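Local coordinates for intracellular protein transport protein USO1 (Saccharomyces cerevisiae S288c, PDB 6LSU) that is required for protein transport from the endoplasmic reticulum to the Golgi complex, here seen as the globular head of a membrane tether, at residues A[252-257]-A[304-309]; A[245-250]-A[284-289]. All blocks are in the same frame, centred on the assembly; numbering follows the deposited sequence.

Contact 1. Residues A[252-257]-A[304-309]; sequences VVNDCL and IVNINT
Asn306 reaches from helix 301-317 across to Val253, Asn254 and Leu257 of helix 251-264. Its CB rests 3.9 Å from Leu257 CD1. With CG anti to the carbonyl carbon (chi1 -72°), the amide is brought towards the other helix, CG arriving 4.0 Å from Val253 CG1. At the tip the amide divides its work: OD1 lies 3.4 Å from Asn254 CB, while ND2 is 3.7 Å from Val253 CG1 and probably hydrogen-bonds to the carbonyl of Leu247. Asparagine suits this buried place because one short side chain offers both an acceptor and a donor. The Asn254 and Asn306 amides do not stack, their planes standing 79° apart; Gln302 NE2 instead bonds to OD1 of both, giving each buried oxygen a donor. The same Asn254 OD1 also lies against a Val305 methyl, 3.6 Å from CG1. One turn further on, Leu257 CB touches Thr309 CG2 at 3.7 Å. Threonine fits here since its methyl can face the leucine while OG1 bonds back to Val305 O (2.7 Å). The two segments run nearly parallel, 17° between their axes. Helices 204-218 and 233-244 pack against other sides of 252-257, whereas helix 354-366 touches 304-309 through Ile304, Ile307 and Asn308, so the contact lies within a continuous stack of helices.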
loop_
_atom_site.group_PDB
_atom_site.type_symbol
_atom_site.label_atom_id
_atom_site.label_comp_id
_atom_site.label_asym_id
_atom_site.label_seq_id
_atom_site.Cartn_x
_atom_site.Cartn_y
_atom_site.Cartn_z
ATOM N N VAL A 252 -8.472 -4.590 -19.766
ATOM C CA VAL A 252 -7.749 -3.621 -20.637
ATOM C C VAL A 252 -7.443 -2.352 -19.825
ATOM O O VAL A 252 -6.297 -1.875 -19.904
ATOM C CB VAL A 252 -8.504 -3.316 -21.941
ATOM C CG1 VAL A 252 -7.769 -2.278 -22.766
ATOM C CG2 VAL A 252 -8.664 -4.578 -22.762
ATOM N N VAL A 253 -8.404 -1.864 -19.032
ATOM C CA VAL A 253 -8.179 -0.707 -18.115
ATOM C C VAL A 253 -7.133 -1.047 -17.060
ATOM O O VAL A 253 -6.306 -0.195 -16.792
ATOM C CB VAL A 253 -9.492 -0.236 -17.484
ATOM C CG1 VAL A 253 -9.253 0.791 -16.413
ATOM C CG2 VAL A 253 -10.391 0.307 -18.565
ATOM N N ASN A 254 -7.175 -2.253 -16.506
ATOM C CA ASN A 254 -6.161 -2.742 -15.530
ATOM C C ASN A 254 -4.779 -2.693 -16.206
ATOM O O ASN A 254 -3.818 -2.138 -15.614
ATOM C CB ASN A 254 -6.486 -4.163 -15.089
ATOM C CG ASN A 254 -5.917 -4.510 -13.737
ATOM O OD1 ASN A 254 -6.397 -5.413 -13.097
ATOM N ND2 ASN A 254 -4.932 -3.800 -13.280
ATOM N N ASP A 255 -4.695 -3.208 -17.436
ATOM C CA ASP A 255 -3.441 -3.152 -18.253
ATOM C C ASP A 255 -3.046 -1.679 -18.453
ATOM O O ASP A 255 -1.954 -1.309 -18.047
ATOM C CB ASP A 255 -3.581 -3.918 -19.561
ATOM C CG ASP A 255 -4.115 -5.353 -19.412
ATOM O OD1 ASP A 255 -4.790 -5.804 -20.339
ATOM O OD2 ASP A 255 -3.861 -6.027 -18.378
ATOM N N CYS A 256 -3.950 -0.840 -18.954
ATOM C CA CYS A 256 -3.660 0.595 -19.195
ATOM C C CYS A 256 -3.123 1.219 -17.919
ATOM O O CYS A 256 -1.962 1.773 -17.990
ATOM C CB CYS A 256 -4.891 1.344 -19.674
ATOM S SG CYS A 256 -5.289 0.951 -21.387
ATOM N N LEU A 257 -3.845 1.057 -16.795
ATOM C CA LEU A 257 -3.390 1.631 -15.501
ATOM C C LEU A 257 -2.029 1.016 -15.116
ATOM O O LEU A 257 -1.140 1.741 -14.676
ATOM C CB LEU A 257 -4.469 1.436 -14.425
ATOM C CG LEU A 257 -5.797 2.144 -14.705
ATOM C CD1 LEU A 257 -6.925 1.489 -13.937
ATOM C CD2 LEU A 257 -5.689 3.621 -14.393
ATOM N N ILE A 304 -12.471 -2.660 -8.055
ATOM C CA ILE A 304 -11.670 -2.415 -6.816
ATOM C C ILE A 304 -10.189 -2.293 -7.171
ATOM O O ILE A 304 -9.532 -1.308 -6.726
ATOM C CB ILE A 304 -11.894 -3.510 -5.756
ATOM C CG1 ILE A 304 -13.301 -3.323 -5.150
ATOM C CG2 ILE A 304 -10.788 -3.499 -4.681
ATOM C CD1 ILE A 304 -13.782 -4.483 -4.267
ATOM N N VAL A 305 -9.682 -3.274 -7.934
ATOM C CA VAL A 305 -8.262 -3.304 -8.380
ATOM C C VAL A 305 -7.999 -2.108 -9.295
ATOM O O VAL A 305 -6.945 -1.539 -9.159
ATOM C CB VAL A 305 -7.922 -4.620 -9.094
ATOM C CG1 VAL A 305 -6.452 -4.645 -9.584
ATOM C CG2 VAL A 305 -8.192 -5.829 -8.219
ATOM N N ASN A 306 -8.928 -1.735 -10.186
ATOM C CA ASN A 306 -8.688 -0.622 -11.138
ATOM C C ASN A 306 -8.515 0.626 -10.254
ATOM O O ASN A 306 -7.510 1.339 -10.350
ATOM C CB ASN A 306 -9.769 -0.490 -12.214
ATOM C CG ASN A 306 -9.740 -1.591 -13.266
ATOM O OD1 ASN A 306 -8.813 -2.390 -13.341
ATOM N ND2 ASN A 306 -10.777 -1.612 -14.098
ATOM N N ILE A 307 -9.453 0.875 -9.353
ATOM C CA ILE A 307 -9.392 2.175 -8.637
ATOM C C ILE A 307 -8.116 2.156 -7.787
ATOM O O ILE A 307 -7.495 3.237 -7.621
ATOM C CB ILE A 307 -10.652 2.513 -7.829
ATOM C CG1 ILE A 307 -10.699 4.015 -7.499
ATOM C CG2 ILE A 307 -10.802 1.662 -6.561
ATOM C CD1 ILE A 307 -12.113 4.521 -7.129
ATOM N N ASN A 308 -7.731 1.004 -7.229
ATOM C CA ASN A 308 -6.628 0.999 -6.266
ATOM C C ASN A 308 -5.359 1.289 -7.077
ATOM O O ASN A 308 -4.424 1.982 -6.583
ATOM C CB ASN A 308 -6.624 -0.309 -5.473
ATOM C CG ASN A 308 -7.442 -0.284 -4.194
ATOM O OD1 ASN A 308 -7.954 0.750 -3.741
ATOM N ND2 ASN A 308 -7.596 -1.449 -3.592
ATOM N N THR A 309 -5.263 0.687 -8.264
ATOM C CA THR A 309 -4.138 0.966 -9.181
ATOM C C THR A 309 -4.113 2.475 -9.503
ATOM O O THR A 309 -2.998 3.104 -9.406
ATOM C CB THR A 309 -4.206 0.096 -10.427
ATOM O OG1 THR A 309 -4.371 -1.279 -10.057
ATOM C CG2 THR A 309 -2.924 0.235 -11.249
#

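Contact 2. Residues A[245-250]-A[284-289]; sequences GGLRGS and AHLLSE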
loop_
_atom_site.group_PDB
_atom_site.type_symbol
_atom_site.label_atom_id
_atom_site.label_comp_id
_atom_site.label_asym_id
_atom_site.label_seq_id
_atom_site.Cartn_x
_atom_site.Cartn_y
_atom_site.Cartn_z
ATOM N N GLY A 245 -14.760 2.341 -20.902
ATOM C CA GLY A 245 -15.738 2.569 -19.825
ATOM C C GLY A 245 -15.111 2.907 -18.492
ATOM O O GLY A 245 -15.775 2.713 -17.479
ATOM N N GLY A 246 -13.871 3.382 -18.474
ATOM C CA GLY A 246 -13.211 3.842 -17.242
ATOM C C GLY A 246 -13.068 2.716 -16.232
ATOM O O GLY A 246 -12.784 1.555 -16.616
ATOM N N LEU A 247 -13.285 3.022 -14.963
ATOM C CA LEU A 247 -13.240 2.025 -13.864
ATOM C C LEU A 247 -14.072 0.797 -14.241
ATOM O O LEU A 247 -13.669 -0.350 -13.845
ATOM C CB LEU A 247 -13.751 2.673 -12.581
ATOM C CG LEU A 247 -12.671 3.071 -11.574
ATOM C CD1 LEU A 247 -11.365 3.498 -12.230
ATOM C CD2 LEU A 247 -13.180 4.143 -10.637
ATOM N N ARG A 248 -15.161 0.989 -14.998
ATOM C CA ARG A 248 -16.043 -0.139 -15.407
ATOM C C ARG A 248 -15.457 -0.922 -16.587
ATOM O O ARG A 248 -16.009 -1.962 -16.909
ATOM C CB ARG A 248 -17.458 0.373 -15.667
ATOM C CG ARG A 248 -18.134 0.846 -14.388
ATOM C CD ARG A 248 -19.488 1.472 -14.601
ATOM N NE ARG A 248 -19.354 2.925 -14.667
ATOM C CZ ARG A 248 -20.252 3.801 -14.228
ATOM N NH1 ARG A 248 -21.388 3.396 -13.682
ATOM N NH2 ARG A 248 -20.007 5.095 -14.331
ATOM N N GLY A 249 -14.356 -0.495 -17.211
ATOM C CA GLY A 249 -13.575 -1.420 -18.062
ATOM C C GLY A 249 -13.163 -2.647 -17.252
ATOM O O GLY A 249 -13.294 -2.653 -15.998
ATOM N N SER A 250 -12.743 -3.717 -17.876
ATOM C CA SER A 250 -12.238 -4.837 -17.067
ATOM C C SER A 250 -10.712 -4.867 -17.229
ATOM O O SER A 250 -10.070 -3.823 -16.788
ATOM C CB SER A 250 -13.012 -6.100 -17.351
ATOM O OG SER A 250 -12.640 -6.657 -18.596
ATOM N N ALA A 284 -8.309 12.298 -12.090
ATOM C CA ALA A 284 -9.388 12.826 -11.236
ATOM C C ALA A 284 -10.723 12.363 -11.776
ATOM O O ALA A 284 -11.592 11.989 -10.987
ATOM C CB ALA A 284 -9.383 14.326 -11.230
ATOM N N HIS A 285 -10.919 12.474 -13.079
ATOM C CA HIS A 285 -12.249 12.187 -13.682
ATOM C C HIS A 285 -12.578 10.687 -13.474
ATOM O O HIS A 285 -13.784 10.333 -13.202
ATOM C CB HIS A 285 -12.259 12.601 -15.154
ATOM C CG HIS A 285 -13.472 12.079 -15.829
ATOM N ND1 HIS A 285 -14.708 12.679 -15.629
ATOM C CD2 HIS A 285 -13.670 11.000 -16.634
ATOM C CE1 HIS A 285 -15.622 11.997 -16.296
ATOM N NE2 HIS A 285 -15.014 10.969 -16.933
ATOM N N LEU A 286 -11.543 9.844 -13.669
ATOM C CA LEU A 286 -11.590 8.363 -13.513
ATOM C C LEU A 286 -11.781 7.969 -12.035
ATOM O O LEU A 286 -12.626 7.146 -11.785
ATOM C CB LEU A 286 -10.267 7.800 -14.043
ATOM C CG LEU A 286 -10.082 6.297 -13.883
ATOM C CD1 LEU A 286 -11.086 5.587 -14.781
ATOM C CD2 LEU A 286 -8.664 5.878 -14.202
ATOM N N LEU A 287 -11.037 8.591 -11.106
ATOM C CA LEU A 287 -11.183 8.386 -9.660
ATOM C C LEU A 287 -12.585 8.824 -9.210
ATOM O O LEU A 287 -13.145 8.249 -8.269
ATOM C CB LEU A 287 -10.100 9.169 -8.930
ATOM C CG LEU A 287 -8.701 8.561 -8.975
ATOM C CD1 LEU A 287 -7.682 9.471 -8.287
ATOM C CD2 LEU A 287 -8.735 7.211 -8.287
ATOM N N SER A 288 -13.185 9.775 -9.888
ATOM C CA SER A 288 -14.442 10.393 -9.399
ATOM C C SER A 288 -15.638 9.584 -9.915
ATOM O O SER A 288 -16.741 9.753 -9.372
ATOM C CB SER A 288 -14.549 11.857 -9.758
ATOM O OG SER A 288 -15.243 12.017 -10.986
ATOM N N GLU A 289 -15.412 8.615 -10.796
ATOM C CA GLU A 289 -16.497 7.777 -11.339
ATOM C C GLU A 289 -17.424 7.179 -10.281
ATOM O O GLU A 289 -18.640 7.191 -10.441
ATOM C CB GLU A 289 -15.923 6.691 -12.224
ATOM C CG GLU A 289 -16.114 7.022 -13.683
ATOM C CD GLU A 289 -15.136 6.296 -14.590
ATOM O OE1 GLU A 289 -14.505 6.992 -15.503
ATOM O OE2 GLU A 289 -15.031 5.053 -14.387
#
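The Gly246-Leu247 peptide meets Glu289 where the loop joining helices 233-244 and 251-264 faces the C-terminal part of helix 280-287 and the residues that follow it. The loop starts with a Schellman motif: Gly245, at positive phi, closes the preceding helix with two bonds back into its last turn, a conformation natural to glycine. Gly246 also has positive phi, and a CB here would point toward 284-289 and collide with the Glu289 carboxylate, so two glycines in a row suit this turn. Leu247 N donates to Glu289 OE2 at 2.7 Å, a distinctly bent bond (N-H...O angle 138°), and the oxygen receives it on its syn lone pair. The glutamate chain is extended beyond CG, which carries the acid across to the peptide, with OE1 3.8 Å from Gly246 CA. Were Glu289 shortened to an alanine, the Leu247 N-H would probably lose this acceptor and the turn its polar tie to 284-289. Beside this polar link is an apolar one. The Leu247 side chain slants across that of Leu286, its CD1 meeting Leu286 CD1, while CD2 approaches Leu286 O. Leu286 has CG anti to its own N; chi1 176° and chi2 67° together bring CD1 to the loop, 3.7 Å from Gly246 CA. Leucine suits both positions: Leu247 continues into apolar company with Ile307, Pro290 and Phe297, and Leu286 with Ile241. Farther along the loop, Arg248 NE stands 4.8 Å from Glu289 OE2, too far for a salt bridge, though its positive charge may help offset the closeness of Glu289 OE1 to the Glu242 carboxylate. A helix-linking turn secured to the next repeat joins ARM 4 to ARM 5 and fits the stacked helices of an armadillo-type solenoid.

In the fold
Both contacts join ARM 4 to ARM 5, contact 1 through two nearly parallel helices and contact 2 through the turn just before the first of them. Their segments alternate along the chain, in the order 245-250, 252-257, 284-289, 304-309, and their centres are about 9 Å apart. The direct bridge is the Asn306 amide of contact 1, whose ND2 lies 3.2 Å from Leu247 O of contact 2, a probable hydrogen bond. Val253 CG2 also packs 3.3 Å from Gly246 O. Leu247 is thus probably held at both ends of its backbone, N by Glu289 and O by Asn306, which couples the turn to two places in ARM 5, the stretch after helix 280-287 and helix 301-317.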